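Local coordinates for putative Transcriptional Regulator (Rhodococcus sp., PDB 2IA2), which probably regulates transcription as an IclR-type repressor or activator, pairing a DNA-binding helix-turn-helix domain with a C-terminal domain of the kind that senses small effectors, at residues Asp164-Leu170 with Arg183-Lys187. Residues are numbered along the deposited sequence; the frame is centred on the assembly and turned at random.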
loop_
_atom_site.group_PDB
_atom_site.type_symbol
_atom_site.label_atom_id
_atom_site.label_comp_id
_atom_site.label_asym_id
_atom_site.label_seq_id
_atom_site.Cartn_x
_atom_site.Cartn_y
_atom_site.Cartn_z
ATOM N N ASP A 164 -1.046 6.061 -31.634
ATOM C CA ASP A 164 -0.920 6.139 -33.099
ATOM C C ASP A 164 -0.193 4.924 -33.645
ATOM O O ASP A 164 -0.564 4.402 -34.664
ATOM C CB ASP A 164 -0.233 7.460 -33.506
ATOM C CG ASP A 164 -1.214 8.654 -33.527
ATOM O OD1 ASP A 164 -2.392 8.424 -33.918
ATOM O OD2 ASP A 164 -0.817 9.813 -33.189
ATOM N N ALA A 165 0.825 4.465 -32.919
ATOM C CA ALA A 165 1.573 3.240 -33.226
ATOM C C ALA A 165 0.689 2.008 -33.180
ATOM O O ALA A 165 0.740 1.168 -34.079
ATOM C CB ALA A 165 2.712 3.075 -32.229
ATOM N N TYR A 166 -0.068 1.883 -32.093
ATOM C CA TYR A 166 -1.058 0.826 -31.937
ATOM C C TYR A 166 -2.045 0.775 -33.110
ATOM O O TYR A 166 -2.390 -0.314 -33.613
ATOM C CB TYR A 166 -1.841 1.032 -30.625
ATOM C CG TYR A 166 -3.107 0.219 -30.612
ATOM C CD1 TYR A 166 -3.083 -1.131 -30.248
ATOM C CD2 TYR A 166 -4.312 0.776 -30.989
ATOM C CE1 TYR A 166 -4.230 -1.894 -30.213
ATOM C CE2 TYR A 166 -5.479 0.021 -30.967
ATOM C CZ TYR A 166 -5.432 -1.306 -30.589
ATOM O OH TYR A 166 -6.581 -2.066 -30.592
ATOM N N LEU A 167 -2.512 1.952 -33.525
ATOM C CA LEU A 167 -3.539 2.051 -34.547
ATOM C C LEU A 167 -2.960 1.758 -35.918
ATOM O O LEU A 167 -3.637 1.183 -36.753
ATOM C CB LEU A 167 -4.166 3.433 -34.560
ATOM C CG LEU A 167 -5.119 3.751 -33.421
ATOM C CD1 LEU A 167 -5.448 5.233 -33.494
ATOM C CD2 LEU A 167 -6.370 2.876 -33.559
ATOM N N GLU A 168 -1.704 2.144 -36.130
ATOM C CA GLU A 168 -0.976 1.761 -37.352
ATOM C C GLU A 168 -0.828 0.232 -37.501
ATOM O O GLU A 168 -1.061 -0.324 -38.563
ATOM C CB GLU A 168 0.404 2.426 -37.347
ATOM C CG GLU A 168 0.989 2.693 -38.726
ATOM C CD GLU A 168 2.198 3.635 -38.667
ATOM O OE1 GLU A 168 2.396 4.331 -37.620
ATOM O OE2 GLU A 168 2.954 3.680 -39.676
ATOM N N LYS A 169 -0.460 -0.425 -36.410
ATOM C CA LYS A 169 -0.250 -1.861 -36.364
ATOM C C LYS A 169 -1.556 -2.708 -36.394
ATOM O O LYS A 169 -1.523 -3.895 -36.713
ATOM C CB LYS A 169 0.610 -2.203 -35.121
ATOM C CG LYS A 169 0.763 -3.719 -34.861
ATOM C CD LYS A 169 2.162 -4.123 -34.380
ATOM C CE LYS A 169 2.255 -4.155 -32.848
ATOM N NZ LYS A 169 3.694 -4.183 -32.383
ATOM N N LEU A 170 -2.693 -2.102 -36.062
ATOM C CA LEU A 170 -3.932 -2.847 -35.829
ATOM C C LEU A 170 -4.588 -3.366 -37.097
ATOM O O LEU A 170 -4.731 -2.651 -38.098
ATOM C CB LEU A 170 -4.939 -1.998 -35.042
ATOM C CG LEU A 170 -6.274 -2.652 -34.652
ATOM C CD1 LEU A 170 -6.122 -3.908 -33.850
ATOM C CD2 LEU A 170 -7.132 -1.648 -33.906
ATOM N N ARG A 183 -9.822 2.782 -39.206
ATOM C CA ARG A 183 -8.827 3.233 -38.218
ATOM C C ARG A 183 -9.110 4.646 -37.724
ATOM O O ARG A 183 -8.896 4.956 -36.554
ATOM C CB ARG A 183 -7.412 3.188 -38.791
ATOM C CG ARG A 183 -6.866 1.790 -39.023
ATOM C CD ARG A 183 -5.428 1.862 -39.540
ATOM N NE ARG A 183 -4.739 0.574 -39.482
ATOM C CZ ARG A 183 -4.420 -0.147 -40.552
ATOM N NH1 ARG A 183 -4.735 0.291 -41.769
ATOM N NH2 ARG A 183 -3.789 -1.311 -40.405
ATOM N N ASP A 184 -9.581 5.496 -38.630
ATOM C CA ASP A 184 -9.934 6.876 -38.293
ATOM C C ASP A 184 -11.213 6.979 -37.411
ATOM O O ASP A 184 -11.292 7.795 -36.484
ATOM C CB ASP A 184 -10.069 7.709 -39.579
ATOM C CG ASP A 184 -11.096 7.133 -40.548
ATOM O OD1 ASP A 184 -10.812 6.099 -41.211
ATOM O OD2 ASP A 184 -12.193 7.725 -40.653
ATOM N N GLU A 185 -12.203 6.148 -37.716
ATOM C CA GLU A 185 -13.423 6.078 -36.922
ATOM C C GLU A 185 -13.140 5.452 -35.545
ATOM O O GLU A 185 -13.716 5.865 -34.535
ATOM C CB GLU A 185 -14.462 5.252 -37.661
ATOM C CG GLU A 185 -15.847 5.344 -37.076
ATOM C CD GLU A 185 -16.789 4.335 -37.688
ATOM O OE1 GLU A 185 -16.417 3.680 -38.705
ATOM O OE2 GLU A 185 -17.907 4.193 -37.135
ATOM N N LEU A 186 -12.239 4.475 -35.516
ATOM C CA LEU A 186 -11.821 3.894 -34.252
ATOM C C LEU A 186 -11.093 4.914 -33.388
ATOM O O LEU A 186 -11.401 5.041 -32.218
ATOM C CB LEU A 186 -10.966 2.639 -34.451
ATOM C CG LEU A 186 -10.327 2.007 -33.193
ATOM C CD1 LEU A 186 -11.338 1.662 -32.077
ATOM C CD2 LEU A 186 -9.601 0.759 -33.622
ATOM N N LYS A 187 -10.134 5.640 -33.959
ATOM C CA LYS A 187 -9.405 6.660 -33.224
ATOM C C LYS A 187 -10.376 7.678 -32.627
ATOM O O LYS A 187 -10.182 8.145 -31.501
ATOM C CB LYS A 187 -8.458 7.391 -34.176
ATOM C CG LYS A 187 -7.394 8.243 -33.522
ATOM C CD LYS A 187 -6.659 8.992 -34.614
ATOM C CE LYS A 187 -5.314 9.561 -34.165
ATOM N NZ LYS A 187 -5.368 10.191 -32.857
#
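Arg183 turns its CG anti to its own carbonyl carbon (chi1 -70°) and then runs extended as far as NE, which carries the guanidinium across to the C-terminal end of helix 160-169. It is a worked example of an arginine from one helix gripping carbonyl oxygens at the C-terminal end of another, where Leu167 O also takes a weak bond from Leu170 N. NE gives a weak, bent hydrogen bond to Leu167 O (3.0 Å), which lies at the guanidinium edge near its plane, while NH2 reaches Leu170 O at 2.8 Å, again weakly and from an oblique direction. Beside these polar bonds the leucines meet. Leu167 divides its two methyls: CD1 rests on the aliphatic stem of Lys187, 3.6 Å from its CG, and CD2 faces Leu186 CD2. That same Leu186 methyl is pressed tightly against Leu170 CD2 at 3.5 Å, the two side chains crossing at about a right angle. An alanine in place of Leu167 would probably open a gap between the helices and leave the Lys187 stem without its apolar support. Farther along, Lys187 bends at chi4 so that its CE, not NZ, lies nearest Asp164 OD1; NZ stands 3.6 Å from that oxygen, a long salt bridge at the exposed margin. Segments 164-169 and 183-187, parts of helices 160-169 and 183-196, run roughly antiparallel (145°) in the C-terminal domain, with Tyr146 touching Leu170 and Leu186 and helix 149-156 meeting Leu186 through Arg152.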